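Type II restriction enzyme NgoMIV (Neisseria gonorrhoeae, PDB 1FIU) recognises the double-stranded DNA sequence 5'-GCCGGC-3' as a homotetramer and, with magnesium ions, cleaves it after the first G. Local coordinates at residues 185-188 with 194-197; 67-72 with 217-222; 226-231 with 266-271. One frame throughout, in Å; residues are numbered along the deposited sequence.

Interaction 1 of 3, residues 185-188 with 194-197; sequences SCKW and RAQN. With MG (magnesium ion), chain Q; ACY (acetic acid), chain R; nucleotides of chain D.
Lys187 and Asn197 reach for each other from opposite directions, and the terminal nitrogen Lys187 NZ donates to Asn197 OD1 over 2.8 Å, in the amide plane and on a lone pair. NZ also donates to the acetate O at 3.0 Å and to a water at 3.1 Å; both of these oxygens are ligands of the magnesium ion. The lysine chain runs extended to CE and bends only at its last torsion (chi4 -58°), which brings the nitrogen round to this cluster. The same metal is held by Cys186 O at 2.2 Å, with Asp140 completing the protein's share of the site. Just past the end of the strand, Trp188 N points almost straight at DC2 OP1 of chain D (2.7 Å, 176°). On the far segment Arg194 reads the neighbouring base, NE donating to DG3 O6 at 3.1 Å and NH2 to DG3 N7 at 3.0 Å, while DC2 C2' lies over one face of its guanidinium. Asn197 ND2 is hydrogen-bonded to a DNA phosphate. In this PD-(D/E)XK nuclease a short loop separates the magnesium-binding strand from the guanine-contacting arginine, and Asn197 OD1 fixes the nitrogen that donates to two oxygens of the magnesium shell.

Interaction 2 of 3, residues 67-72 with 217-222; sequences NAFEAI and VVVTAE
Phe69 is the one side chain of helix segment 67-72 that meets strand segment 217-222, and it does so with the far end of its ring. With CG anti to the backbone N (chi1 -175°) the phenyl group stands out from the helix towards the strand. Its CE2 edge comes against Val219 O, which lies near the ring plane at 3.7 Å. CZ rests on two aliphatic groups, Val219 CG1 at 3.9 Å and Ala221 CB at 4.1 Å. Val219 supplies that methyl through its own first torsion, which holds CG1 anti to N (175°), and the two side chains cross obliquely. The pairing belongs to the alpha/beta core of the PD-(D/E)XK fold, in which helix 62-81 packs on a mixed sheet and strand 215-220 runs parallel to the metal-binding strand 179-187. Phe69 also packs on Cys186 of that strand and meets Trp188 edge-to-face. Thr220 sends its CB away from the helix. Its OG1 is hydrogen-bonded to Lys187 O and also accepts from Glu222 N (3.1 Å, 162°), forming an ST turn where the strand gives way to a loop. Ala221 lies inside this turn, its CB directed at Phe69.

Interaction 3 of 3, residues 226-231 with 266-271; sequences SRISSI and YIMVNG
Ser229 and Met268 mark the closest approach of two helical segments, their CA atoms 7.4 Å apart. Residues 226-231 belong to the short helix 225-232, and 266-270 are the end of helix 259-270, followed by Gly271, the first residue to leave helical geometry. Asn270 N still bonds Tyr266 O at 2.7 Å, whereas the bond from Gly271 N to Ile267 O is weak. One side chain bridges the gap. Met268 starts out extended and then bends at its thioether (chi3 -77°), so that the sulfur meets the opposite helix and the methyl turns along it. SD sits against the backbone at Ser229 CA, 3.6 Å away, and against Ser229 CB at 3.8 Å. Ile228 CG2 touches the same sulfur at 3.8 Å and the methyl, Met268 CE, at 4.1 Å. Ser229 meets the methionine with carbon atoms, while its hydroxyl, at chi1 80°, turns back to donate to Ser226 O at 2.6 Å. Within the same helix Ser230 OG makes a similar bond to Arg227 O at 2.7 Å. Ile228 and Met268 both also pack on Leu274 of strand 274-276, and Met268 touches Pro225 and Ala232. Away from the metal site, this is apolar helix-to-helix packing of an alpha/beta fold, in which two helices are joined to each other and to strand 274-276, at one edge of the sheet within this chain.

The three contacts run from the metal-binding strand through its neighbour to the helices that pack beyond. Interactions 1 and 2 share neighbouring strands, 179-187 and 215-220, and are tied by Ser185 O to Val219 N. Both are buried, yet the first is polar, dominated by metal, phosphate and base, while the second is hydrocarbon. Interaction 3, about 16 Å between its centre and that of the chain, lies farther out and is again apolar, though partly exposed at Ser229. It joins the others through helix 225-232: Gln196 NE2 reaches Ser230 O, and Glu222 O packs on Ile228 CD1. Interactions 1 and 3 also touch the second subunit, whereas interaction 2 meets no other protein chain.

Interaction 1 of 3, residues 185-188 with 194-197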
ATOM      1  N   SER I 185       7.698  18.231  -4.546  1.00 15.06           N
ATOM      2  CA  SER I 185       7.265  18.812  -3.292  1.00 16.05           C
ATOM      3  C   SER I 185       8.456  19.593  -2.707  1.00 18.05           C
ATOM      4  O   SER I 185       9.590  19.114  -2.745  1.00 19.17           O
ATOM      5  CB  SER I 185       6.854  17.681  -2.350  1.00 20.48           C
ATOM      6  OG  SER I 185       6.949  18.101  -1.005  1.00 29.03           O
ATOM      7  N   CYS I 186       8.193  20.797  -2.187  1.00 15.08           N
ATOM      8  CA  CYS I 186       9.251  21.633  -1.592  1.00 16.58           C
ATOM      9  C   CYS I 186       8.989  21.848  -0.105  1.00 15.61           C
ATOM     10  O   CYS I 186       7.847  22.007   0.318  1.00 17.46           O
ATOM     11  CB  CYS I 186       9.280  23.027  -2.254  1.00 14.74           C
ATOM     12  SG  CYS I 186       9.626  23.028  -4.009  1.00 18.30           S
ATOM     13  N   LYS I 187      10.062  21.860   0.679  1.00 16.07           N
ATOM     14  CA  LYS I 187       9.951  22.134   2.110  1.00 17.25           C
ATOM     15  C   LYS I 187      11.150  23.007   2.486  1.00 16.20           C
ATOM     16  O   LYS I 187      12.284  22.543   2.447  1.00 17.61           O
ATOM     17  CB  LYS I 187       9.961  20.830   2.901  1.00 17.05           C
ATOM     18  CG  LYS I 187       8.739  19.970   2.570  1.00 15.27           C
ATOM     19  CD  LYS I 187       8.600  18.742   3.476  1.00 17.26           C
ATOM     20  CE  LYS I 187       7.269  18.010   3.217  1.00 20.67           C
ATOM     21  NZ  LYS I 187       6.108  18.932   3.430  1.00 22.12           N
ATOM     22  N   TRP I 188      10.901  24.280   2.809  1.00 17.22           N
ATOM     23  CA  TRP I 188      11.992  25.206   3.151  1.00 16.97           C
ATOM     24  C   TRP I 188      12.728  24.650   4.373  1.00 17.53           C
ATOM     25  O   TRP I 188      13.972  24.599   4.407  1.00 17.32           O
ATOM     26  CB  TRP I 188      11.403  26.597   3.417  1.00 19.81           C
ATOM     27  CG  TRP I 188      12.396  27.608   3.947  1.00 18.09           C
ATOM     28  CD1 TRP I 188      12.319  28.273   5.133  1.00 20.98           C
ATOM     29  CD2 TRP I 188      13.613  28.042   3.316  1.00 18.08           C
ATOM     30  NE1 TRP I 188      13.419  29.094   5.289  1.00 19.70           N
ATOM     31  CE2 TRP I 188      14.227  28.974   4.193  1.00 17.72           C
ATOM     32  CE3 TRP I 188      14.243  27.731   2.104  1.00 16.75           C
ATOM     33  CZ2 TRP I 188      15.449  29.595   3.891  1.00 19.86           C
ATOM     34  CZ3 TRP I 188      15.456  28.344   1.802  1.00 18.49           C
ATOM     35  CH2 TRP I 188      16.046  29.271   2.703  1.00 23.42           C
ATOM     36  N   ARG I 194       4.988  17.329  10.291  1.00 16.74           N
ATOM     37  CA  ARG I 194       4.425  17.928   9.086  1.00 18.22           C
ATOM     38  C   ARG I 194       5.089  17.459   7.781  1.00 19.26           C
ATOM     39  O   ARG I 194       4.520  17.631   6.710  1.00 23.71           O
ATOM     40  CB  ARG I 194       4.473  19.469   9.185  1.00 19.70           C
ATOM     41  CG  ARG I 194       5.849  20.114   9.444  1.00 17.92           C
ATOM     42  CD  ARG I 194       5.668  21.689   9.495  1.00 22.27           C
ATOM     43  NE  ARG I 194       6.855  22.428   9.948  1.00 19.08           N
ATOM     44  CZ  ARG I 194       7.930  22.683   9.208  1.00 20.63           C
ATOM     45  NH1 ARG I 194       7.995  22.270   7.939  1.00 20.32           N
ATOM     46  NH2 ARG I 194       8.968  23.331   9.746  1.00 20.04           N
ATOM     47  N   ALA I 195       6.268  16.851   7.854  1.00 15.95           N
ATOM     48  CA  ALA I 195       6.921  16.409   6.629  1.00 17.72           C
ATOM     49  C   ALA I 195       6.258  15.178   6.022  1.00 15.13           C
ATOM     50  O   ALA I 195       6.480  14.856   4.852  1.00 15.67           O
ATOM     51  CB  ALA I 195       8.420  16.120   6.899  1.00 23.75           C
ATOM     52  N   GLN I 196       5.443  14.492   6.816  1.00 15.58           N
ATOM     53  CA  GLN I 196       4.815  13.257   6.344  1.00 15.51           C
ATOM     54  C   GLN I 196       3.750  13.459   5.282  1.00 16.19           C
ATOM     55  O   GLN I 196       3.312  12.481   4.651  1.00 17.16           O
ATOM     56  CB  GLN I 196       4.235  12.456   7.526  1.00 16.97           C
ATOM     57  CG  GLN I 196       5.283  12.140   8.607  1.00 15.44           C
ATOM     58  CD  GLN I 196       6.594  11.571   8.060  1.00 20.10           C
ATOM     59  OE1 GLN I 196       6.601  10.663   7.231  1.00 20.18           O
ATOM     60  NE2 GLN I 196       7.713  12.101   8.532  1.00 17.58           N
ATOM     61  N   ASN I 197       3.306  14.692   5.076  1.00 16.33           N
ATOM     62  CA  ASN I 197       2.321  14.896   4.010  1.00 16.37           C
ATOM     63  C   ASN I 197       2.950  14.602   2.635  1.00 14.29           C
ATOM     64  O   ASN I 197       2.215  14.327   1.684  1.00 16.20           O
ATOM     65  CB  ASN I 197       1.662  16.291   4.045  1.00 14.51           C
ATOM     66  CG  ASN I 197       2.625  17.466   3.769  1.00 16.59           C
ATOM     67  OD1 ASN I 197       3.922  17.226   3.815  1.00 21.34           O
ATOM     68  ND2 ASN I 197       2.157  18.615   3.537  1.00 13.61           N
TER
HETATM   69 MG    MG Q5555       5.623  21.909   0.292  1.00 15.90          MG
HETATM   70  C   ACY R2001       4.476  19.015   0.131  1.00 26.03           C
HETATM   71  O   ACY R2001       5.560  19.622   0.584  1.00 23.67           O
HETATM   72  OXT ACY R2001       3.529  19.546  -0.467  1.00 25.39           O
HETATM   73  CH3 ACY R2001       4.418  17.513   0.363  1.00 21.69           C
ATOM     74  P    DC D   2       7.206  25.062   3.732  1.00 17.42           P
ATOM     75  OP1  DC D   2       8.363  25.285   2.853  1.00 15.93           O
ATOM     76  OP2  DC D   2       6.814  23.674   4.111  1.00 19.02           O
ATOM     77  O5'  DC D   2       7.451  25.833   5.101  1.00 17.21           O
ATOM     78  C5'  DC D   2       7.777  27.212   5.072  1.00 17.50           C
ATOM     79  C4'  DC D   2       7.929  27.757   6.474  1.00 15.94           C
ATOM     80  O4'  DC D   2       6.676  27.687   7.184  1.00 16.12           O
ATOM     81  C3'  DC D   2       8.986  27.078   7.354  1.00 20.28           C
ATOM     82  O3'  DC D   2       9.852  28.149   7.815  1.00 24.66           O
ATOM     83  C2'  DC D   2       8.163  26.307   8.383  1.00 18.21           C
ATOM     84  C1'  DC D   2       6.848  27.066   8.457  1.00 16.59           C
ATOM     85  N1   DC D   2       5.669  26.219   8.699  1.00 18.42           N
ATOM     86  C2   DC D   2       4.925  26.388   9.885  1.00 22.24           C
ATOM     87  O2   DC D   2       5.247  27.326  10.678  1.00 19.42           O
ATOM     88  N3   DC D   2       3.878  25.548  10.142  1.00 15.77           N
ATOM     89  C4   DC D   2       3.547  24.586   9.247  1.00 16.37           C
ATOM     90  N4   DC D   2       2.514  23.758   9.546  1.00 16.92           N
ATOM     91  C5   DC D   2       4.249  24.434   8.019  1.00 16.87           C
ATOM     92  C6   DC D   2       5.303  25.258   7.782  1.00 17.83           C
ATOM     93  P    DG D   3      10.516  28.169   9.290  1.00 21.18           P
ATOM     94  OP1  DG D   3      11.382  29.362   9.215  1.00 22.00           O
ATOM     95  OP2  DG D   3      11.110  26.862   9.712  1.00 21.52           O
ATOM     96  O5'  DG D   3       9.307  28.441  10.277  1.00 19.32           O
ATOM     97  C5'  DG D   3       8.759  29.741  10.461  1.00 22.34           C
ATOM     98  C4'  DG D   3       8.707  30.068  11.937  1.00 20.41           C
ATOM     99  O4'  DG D   3       7.760  29.208  12.605  1.00 20.24           O
ATOM    100  C3'  DG D   3      10.029  29.879  12.674  1.00 21.59           C
ATOM    101  O3'  DG D   3      10.160  30.933  13.631  1.00 24.73           O
ATOM    102  C2'  DG D   3       9.918  28.486  13.275  1.00 22.80           C
ATOM    103  C1'  DG D   3       8.420  28.281  13.463  1.00 18.76           C
ATOM    104  N9   DG D   3       7.977  26.940  13.085  1.00 19.57           N
ATOM    105  C8   DG D   3       8.539  26.117  12.136  1.00 20.22           C
ATOM    106  N7   DG D   3       7.929  24.962  12.027  1.00 18.46           N
ATOM    107  C5   DG D   3       6.894  25.033  12.951  1.00 17.57           C
ATOM    108  C6   DG D   3       5.884  24.089  13.281  1.00 18.76           C
ATOM    109  O6   DG D   3       5.677  22.982  12.781  1.00 17.60           O
ATOM    110  N1   DG D   3       5.053  24.558  14.297  1.00 18.13           N
ATOM    111  C2   DG D   3       5.162  25.807  14.896  1.00 20.21           C
ATOM    112  N2   DG D   3       4.266  26.095  15.856  1.00 17.77           N
ATOM    113  N3   DG D   3       6.078  26.698  14.575  1.00 18.90           N
ATOM    114  C4   DG D   3       6.914  26.248  13.615  1.00 19.00           C
TER
HETATM  115  O   HOH W   1       5.865  21.887   2.437  1.00 18.19           O
HETATM  116  O   HOH W   2       5.944  24.086  -0.072  1.00 18.23           O

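Interaction 2 of 3, residues 67-72 with 217-222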
ATOM      1  N   ASN I  67       6.455  29.902   0.006  1.00 16.94           N
ATOM      2  CA  ASN I  67       6.077  30.229  -1.376  1.00 18.47           C
ATOM      3  C   ASN I  67       7.267  30.613  -2.265  1.00 19.82           C
ATOM      4  O   ASN I  67       7.385  30.164  -3.417  1.00 19.43           O
ATOM      5  CB  ASN I  67       5.046  31.368  -1.351  1.00 18.01           C
ATOM      6  CG  ASN I  67       4.648  31.822  -2.740  1.00 22.98           C
ATOM      7  OD1 ASN I  67       4.971  32.939  -3.151  1.00 30.12           O
ATOM      8  ND2 ASN I  67       3.954  30.956  -3.473  1.00 24.12           N
ATOM      9  N   ALA I  68       8.169  31.438  -1.736  1.00 18.93           N
ATOM     10  CA  ALA I  68       9.320  31.873  -2.509  1.00 19.19           C
ATOM     11  C   ALA I  68      10.237  30.713  -2.843  1.00 19.07           C
ATOM     12  O   ALA I  68      10.797  30.656  -3.935  1.00 17.62           O
ATOM     13  CB  ALA I  68      10.094  32.987  -1.747  1.00 19.91           C
ATOM     14  N   PHE I  69      10.383  29.769  -1.915  1.00 18.75           N
ATOM     15  CA  PHE I  69      11.253  28.621  -2.150  1.00 19.43           C
ATOM     16  C   PHE I  69      10.664  27.786  -3.297  1.00 17.81           C
ATOM     17  O   PHE I  69      11.401  27.296  -4.146  1.00 18.74           O
ATOM     18  CB  PHE I  69      11.401  27.778  -0.857  1.00 18.63           C
ATOM     19  CG  PHE I  69      12.392  26.632  -0.975  1.00 17.91           C
ATOM     20  CD1 PHE I  69      13.725  26.861  -1.336  1.00 17.20           C
ATOM     21  CD2 PHE I  69      11.981  25.318  -0.707  1.00 19.51           C
ATOM     22  CE1 PHE I  69      14.633  25.817  -1.427  1.00 16.58           C
ATOM     23  CE2 PHE I  69      12.901  24.254  -0.794  1.00 17.83           C
ATOM     24  CZ  PHE I  69      14.228  24.505  -1.155  1.00 15.59           C
ATOM     25  N   GLU I  70       9.339  27.638  -3.320  1.00 16.23           N
ATOM     26  CA  GLU I  70       8.707  26.882  -4.392  1.00 17.27           C
ATOM     27  C   GLU I  70       8.996  27.568  -5.725  1.00 15.06           C
ATOM     28  O   GLU I  70       9.376  26.930  -6.699  1.00 16.55           O
ATOM     29  CB  GLU I  70       7.183  26.809  -4.218  1.00 17.93           C
ATOM     30  CG  GLU I  70       6.693  25.926  -3.085  1.00 20.78           C
ATOM     31  CD  GLU I  70       5.179  25.952  -2.930  1.00 22.91           C
ATOM     32  OE1 GLU I  70       4.499  26.596  -3.766  1.00 22.63           O
ATOM     33  OE2 GLU I  70       4.665  25.319  -1.977  1.00 22.46           O
ATOM     34  N   ALA I  71       8.791  28.883  -5.765  1.00 17.30           N
ATOM     35  CA  ALA I  71       8.994  29.619  -7.010  1.00 16.51           C
ATOM     36  C   ALA I  71      10.429  29.527  -7.533  1.00 17.22           C
ATOM     37  O   ALA I  71      10.662  29.274  -8.713  1.00 16.17           O
ATOM     38  CB  ALA I  71       8.595  31.088  -6.817  1.00 18.72           C
ATOM     39  N   ILE I  72      11.400  29.720  -6.641  1.00 17.66           N
ATOM     40  CA  ILE I  72      12.802  29.665  -7.023  1.00 17.77           C
ATOM     41  C   ILE I  72      13.215  28.245  -7.449  1.00 17.93           C
ATOM     42  O   ILE I  72      13.993  28.080  -8.385  1.00 19.10           O
ATOM     43  CB  ILE I  72      13.656  30.222  -5.869  1.00 16.94           C
ATOM     44  CG1 ILE I  72      13.355  31.728  -5.763  1.00 20.76           C
ATOM     45  CG2 ILE I  72      15.119  29.967  -6.110  1.00 22.41           C
ATOM     46  CD1 ILE I  72      13.887  32.420  -4.502  1.00 20.41           C
ATOM     47  N   VAL I 217       9.343  13.559  -6.075  1.00 14.30           N
ATOM     48  CA  VAL I 217      10.559  13.955  -5.344  1.00 14.17           C
ATOM     49  C   VAL I 217      10.277  15.078  -4.363  1.00 15.64           C
ATOM     50  O   VAL I 217       9.230  15.719  -4.413  1.00 14.05           O
ATOM     51  CB  VAL I 217      11.648  14.426  -6.328  1.00 13.30           C
ATOM     52  CG1 VAL I 217      11.994  13.297  -7.312  1.00 16.20           C
ATOM     53  CG2 VAL I 217      11.152  15.703  -7.088  1.00 14.33           C
ATOM     54  N   VAL I 218      11.220  15.300  -3.455  1.00 13.83           N
ATOM     55  CA  VAL I 218      11.090  16.367  -2.469  1.00 14.36           C
ATOM     56  C   VAL I 218      12.373  17.181  -2.514  1.00 16.69           C
ATOM     57  O   VAL I 218      13.451  16.610  -2.609  1.00 16.52           O
ATOM     58  CB  VAL I 218      10.949  15.809  -1.035  1.00 15.34           C
ATOM     59  CG1 VAL I 218      10.886  16.959  -0.049  1.00 17.87           C
ATOM     60  CG2 VAL I 218       9.701  14.934  -0.928  1.00 14.51           C
ATOM     61  N   VAL I 219      12.252  18.509  -2.481  1.00 16.57           N
ATOM     62  CA  VAL I 219      13.444  19.384  -2.454  1.00 16.21           C
ATOM     63  C   VAL I 219      13.349  20.137  -1.128  1.00 16.25           C
ATOM     64  O   VAL I 219      12.293  20.638  -0.773  1.00 15.83           O
ATOM     65  CB  VAL I 219      13.432  20.412  -3.616  1.00 16.99           C
ATOM     66  CG1 VAL I 219      14.641  21.391  -3.462  1.00 16.92           C
ATOM     67  CG2 VAL I 219      13.517  19.671  -4.961  1.00 16.32           C
ATOM     68  N   THR I 220      14.455  20.226  -0.394  1.00 17.01           N
ATOM     69  CA  THR I 220      14.399  20.882   0.905  1.00 14.81           C
ATOM     70  C   THR I 220      15.638  21.711   1.227  1.00 14.33           C
ATOM     71  O   THR I 220      16.723  21.453   0.697  1.00 16.98           O
ATOM     72  CB  THR I 220      14.192  19.800   2.027  1.00 16.79           C
ATOM     73  OG1 THR I 220      13.913  20.441   3.278  1.00 17.44           O
ATOM     74  CG2 THR I 220      15.439  18.913   2.168  1.00 21.43           C
ATOM     75  N   ALA I 221      15.462  22.719   2.088  1.00 15.98           N
ATOM     76  CA  ALA I 221      16.601  23.516   2.531  1.00 16.11           C
ATOM     77  C   ALA I 221      16.837  23.231   4.018  1.00 18.32           C
ATOM     78  O   ALA I 221      17.582  23.952   4.675  1.00 17.95           O
ATOM     79  CB  ALA I 221      16.365  25.000   2.302  1.00 18.47           C
ATOM     80  N   GLU I 222      16.214  22.174   4.544  1.00 17.10           N
ATOM     81  CA  GLU I 222      16.411  21.815   5.964  1.00 16.75           C
ATOM     82  C   GLU I 222      17.903  21.544   6.211  1.00 17.94           C
ATOM     83  O   GLU I 222      18.528  20.729   5.519  1.00 17.32           O
ATOM     84  CB  GLU I 222      15.563  20.580   6.313  1.00 18.51           C
ATOM     85  CG  GLU I 222      15.923  19.944   7.676  1.00 18.50           C
ATOM     86  CD  GLU I 222      15.798  20.932   8.825  1.00 23.19           C
ATOM     87  OE1 GLU I 222      16.619  20.840   9.765  1.00 19.47           O
ATOM     88  OE2 GLU I 222      14.881  21.790   8.804  1.00 17.68           O
TER

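Interaction 3 of 3, residues 226-231 with 266-271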
ATOM      1  N   SER I 226      19.084  14.772  10.592  1.00 20.02           N
ATOM      2  CA  SER I 226      18.018  14.089  11.322  1.00 20.20           C
ATOM      3  C   SER I 226      16.642  14.465  10.789  1.00 20.18           C
ATOM      4  O   SER I 226      15.814  13.585  10.558  1.00 19.86           O
ATOM      5  CB  SER I 226      18.096  14.381  12.837  1.00 21.85           C
ATOM      6  OG  SER I 226      17.920  15.752  13.105  1.00 22.14           O
ATOM      7  N   ARG I 227      16.391  15.754  10.580  1.00 19.15           N
ATOM      8  CA  ARG I 227      15.084  16.164  10.073  1.00 18.26           C
ATOM      9  C   ARG I 227      14.908  15.759   8.610  1.00 16.54           C
ATOM     10  O   ARG I 227      13.819  15.344   8.203  1.00 17.75           O
ATOM     11  CB  ARG I 227      14.894  17.668  10.285  1.00 18.58           C
ATOM     12  CG  ARG I 227      14.319  17.962  11.680  1.00 19.40           C
ATOM     13  CD  ARG I 227      14.474  19.412  12.109  1.00 19.50           C
ATOM     14  NE  ARG I 227      13.722  19.627  13.335  1.00 19.49           N
ATOM     15  CZ  ARG I 227      13.982  20.575  14.232  1.00 23.98           C
ATOM     16  NH1 ARG I 227      14.988  21.419  14.058  1.00 23.78           N
ATOM     17  NH2 ARG I 227      13.215  20.688  15.300  1.00 20.21           N
ATOM     18  N   ILE I 228      15.973  15.846   7.826  1.00 16.27           N
ATOM     19  CA  ILE I 228      15.890  15.408   6.432  1.00 14.49           C
ATOM     20  C   ILE I 228      15.503  13.912   6.408  1.00 18.82           C
ATOM     21  O   ILE I 228      14.665  13.477   5.582  1.00 17.66           O
ATOM     22  CB  ILE I 228      17.256  15.558   5.722  1.00 17.59           C
ATOM     23  CG1 ILE I 228      17.621  17.038   5.605  1.00 17.11           C
ATOM     24  CG2 ILE I 228      17.234  14.844   4.344  1.00 15.08           C
ATOM     25  CD1 ILE I 228      19.085  17.243   5.286  1.00 17.78           C
ATOM     26  N   SER I 229      16.092  13.126   7.316  1.00 19.16           N
ATOM     27  CA  SER I 229      15.846  11.684   7.350  1.00 18.19           C
ATOM     28  C   SER I 229      14.390  11.293   7.591  1.00 19.56           C
ATOM     29  O   SER I 229      13.981  10.191   7.197  1.00 18.36           O
ATOM     30  CB  SER I 229      16.759  10.997   8.398  1.00 20.98           C
ATOM     31  OG  SER I 229      16.242  11.156   9.719  1.00 22.25           O
ATOM     32  N   SER I 230      13.611  12.189   8.208  1.00 15.64           N
ATOM     33  CA  SER I 230      12.207  11.898   8.489  1.00 18.04           C
ATOM     34  C   SER I 230      11.387  11.734   7.195  1.00 18.00           C
ATOM     35  O   SER I 230      10.312  11.176   7.233  1.00 18.68           O
ATOM     36  CB  SER I 230      11.571  12.965   9.395  1.00 18.75           C
ATOM     37  OG  SER I 230      11.448  14.222   8.761  1.00 21.39           O
ATOM     38  N   ILE I 231      11.884  12.253   6.078  1.00 17.28           N
ATOM     39  CA  ILE I 231      11.189  12.034   4.800  1.00 17.56           C
ATOM     40  C   ILE I 231      12.071  11.252   3.803  1.00 16.87           C
ATOM     41  O   ILE I 231      11.547  10.527   2.956  1.00 20.21           O
ATOM     42  CB  ILE I 231      10.692  13.390   4.192  1.00 20.10           C
ATOM     43  CG1 ILE I 231       9.840  13.147   2.934  1.00 28.17           C
ATOM     44  CG2 ILE I 231      11.862  14.289   3.885  1.00 19.72           C
ATOM     45  CD1 ILE I 231       8.498  12.430   3.203  1.00 26.22           C
ATOM     46  N   TYR I 266      25.702  10.190   5.267  1.00 20.85           N
ATOM     47  CA  TYR I 266      26.169   9.187   4.308  1.00 22.37           C
ATOM     48  C   TYR I 266      25.236   8.002   4.143  1.00 21.16           C
ATOM     49  O   TYR I 266      25.212   7.392   3.080  1.00 22.64           O
ATOM     50  CB  TYR I 266      27.602   8.721   4.640  1.00 25.43           C
ATOM     51  CG  TYR I 266      28.609   9.802   4.321  1.00 26.98           C
ATOM     52  CD1 TYR I 266      29.335  10.426   5.333  1.00 28.98           C
ATOM     53  CD2 TYR I 266      28.771  10.268   3.013  1.00 29.15           C
ATOM     54  CE1 TYR I 266      30.191  11.491   5.056  1.00 31.29           C
ATOM     55  CE2 TYR I 266      29.625  11.338   2.722  1.00 28.80           C
ATOM     56  CZ  TYR I 266      30.330  11.944   3.753  1.00 32.80           C
ATOM     57  OH  TYR I 266      31.164  13.011   3.499  1.00 34.25           O
ATOM     58  N   ILE I 267      24.458   7.671   5.167  1.00 21.04           N
ATOM     59  CA  ILE I 267      23.498   6.574   5.023  1.00 21.28           C
ATOM     60  C   ILE I 267      22.508   6.996   3.941  1.00 23.29           C
ATOM     61  O   ILE I 267      22.164   6.204   3.047  1.00 25.37           O
ATOM     62  CB  ILE I 267      22.729   6.310   6.320  1.00 19.75           C
ATOM     63  CG1 ILE I 267      23.644   5.546   7.287  1.00 22.92           C
ATOM     64  CG2 ILE I 267      21.466   5.480   6.038  1.00 23.77           C
ATOM     65  CD1 ILE I 267      23.087   5.425   8.662  1.00 23.83           C
ATOM     66  N   MET I 268      22.060   8.245   4.016  1.00 21.64           N
ATOM     67  CA  MET I 268      21.109   8.756   3.024  1.00 19.96           C
ATOM     68  C   MET I 268      21.729   8.956   1.649  1.00 22.50           C
ATOM     69  O   MET I 268      21.119   8.595   0.639  1.00 22.98           O
ATOM     70  CB  MET I 268      20.477  10.071   3.505  1.00 21.17           C
ATOM     71  CG  MET I 268      19.638   9.915   4.750  1.00 19.98           C
ATOM     72  SD  MET I 268      18.770  11.421   5.207  1.00 19.66           S
ATOM     73  CE  MET I 268      20.140  12.421   5.965  1.00 17.95           C
ATOM     74  N   VAL I 269      22.938   9.505   1.575  1.00 21.96           N
ATOM     75  CA  VAL I 269      23.556   9.726   0.272  1.00 21.54           C
ATOM     76  C   VAL I 269      24.033   8.422  -0.370  1.00 25.63           C
ATOM     77  O   VAL I 269      23.752   8.150  -1.545  1.00 23.68           O
ATOM     78  CB  VAL I 269      24.734  10.718   0.382  1.00 22.66           C
ATOM     79  CG1 VAL I 269      25.479  10.811  -0.952  1.00 21.60           C
ATOM     80  CG2 VAL I 269      24.204  12.092   0.812  1.00 20.45           C
ATOM     81  N   ASN I 270      24.745   7.596   0.387  1.00 23.56           N
ATOM     82  CA  ASN I 270      25.205   6.345  -0.184  1.00 24.24           C
ATOM     83  C   ASN I 270      24.028   5.409  -0.454  1.00 24.66           C
ATOM     84  O   ASN I 270      24.103   4.549  -1.342  1.00 26.63           O
ATOM     85  CB  ASN I 270      26.212   5.665   0.744  1.00 25.73           C
ATOM     86  CG  ASN I 270      27.508   6.440   0.853  1.00 29.23           C
ATOM     87  OD1 ASN I 270      27.847   7.230  -0.026  1.00 34.81           O
ATOM     88  ND2 ASN I 270      28.253   6.201   1.931  1.00 32.27           N
ATOM     89  N   GLY I 271      22.959   5.592   0.320  1.00 21.92           N
ATOM     90  CA  GLY I 271      21.751   4.798   0.219  1.00 21.17           C
ATOM     91  C   GLY I 271      20.773   5.308  -0.833  1.00 18.71           C
ATOM     92  O   GLY I 271      19.628   4.872  -0.866  1.00 21.04           O
TER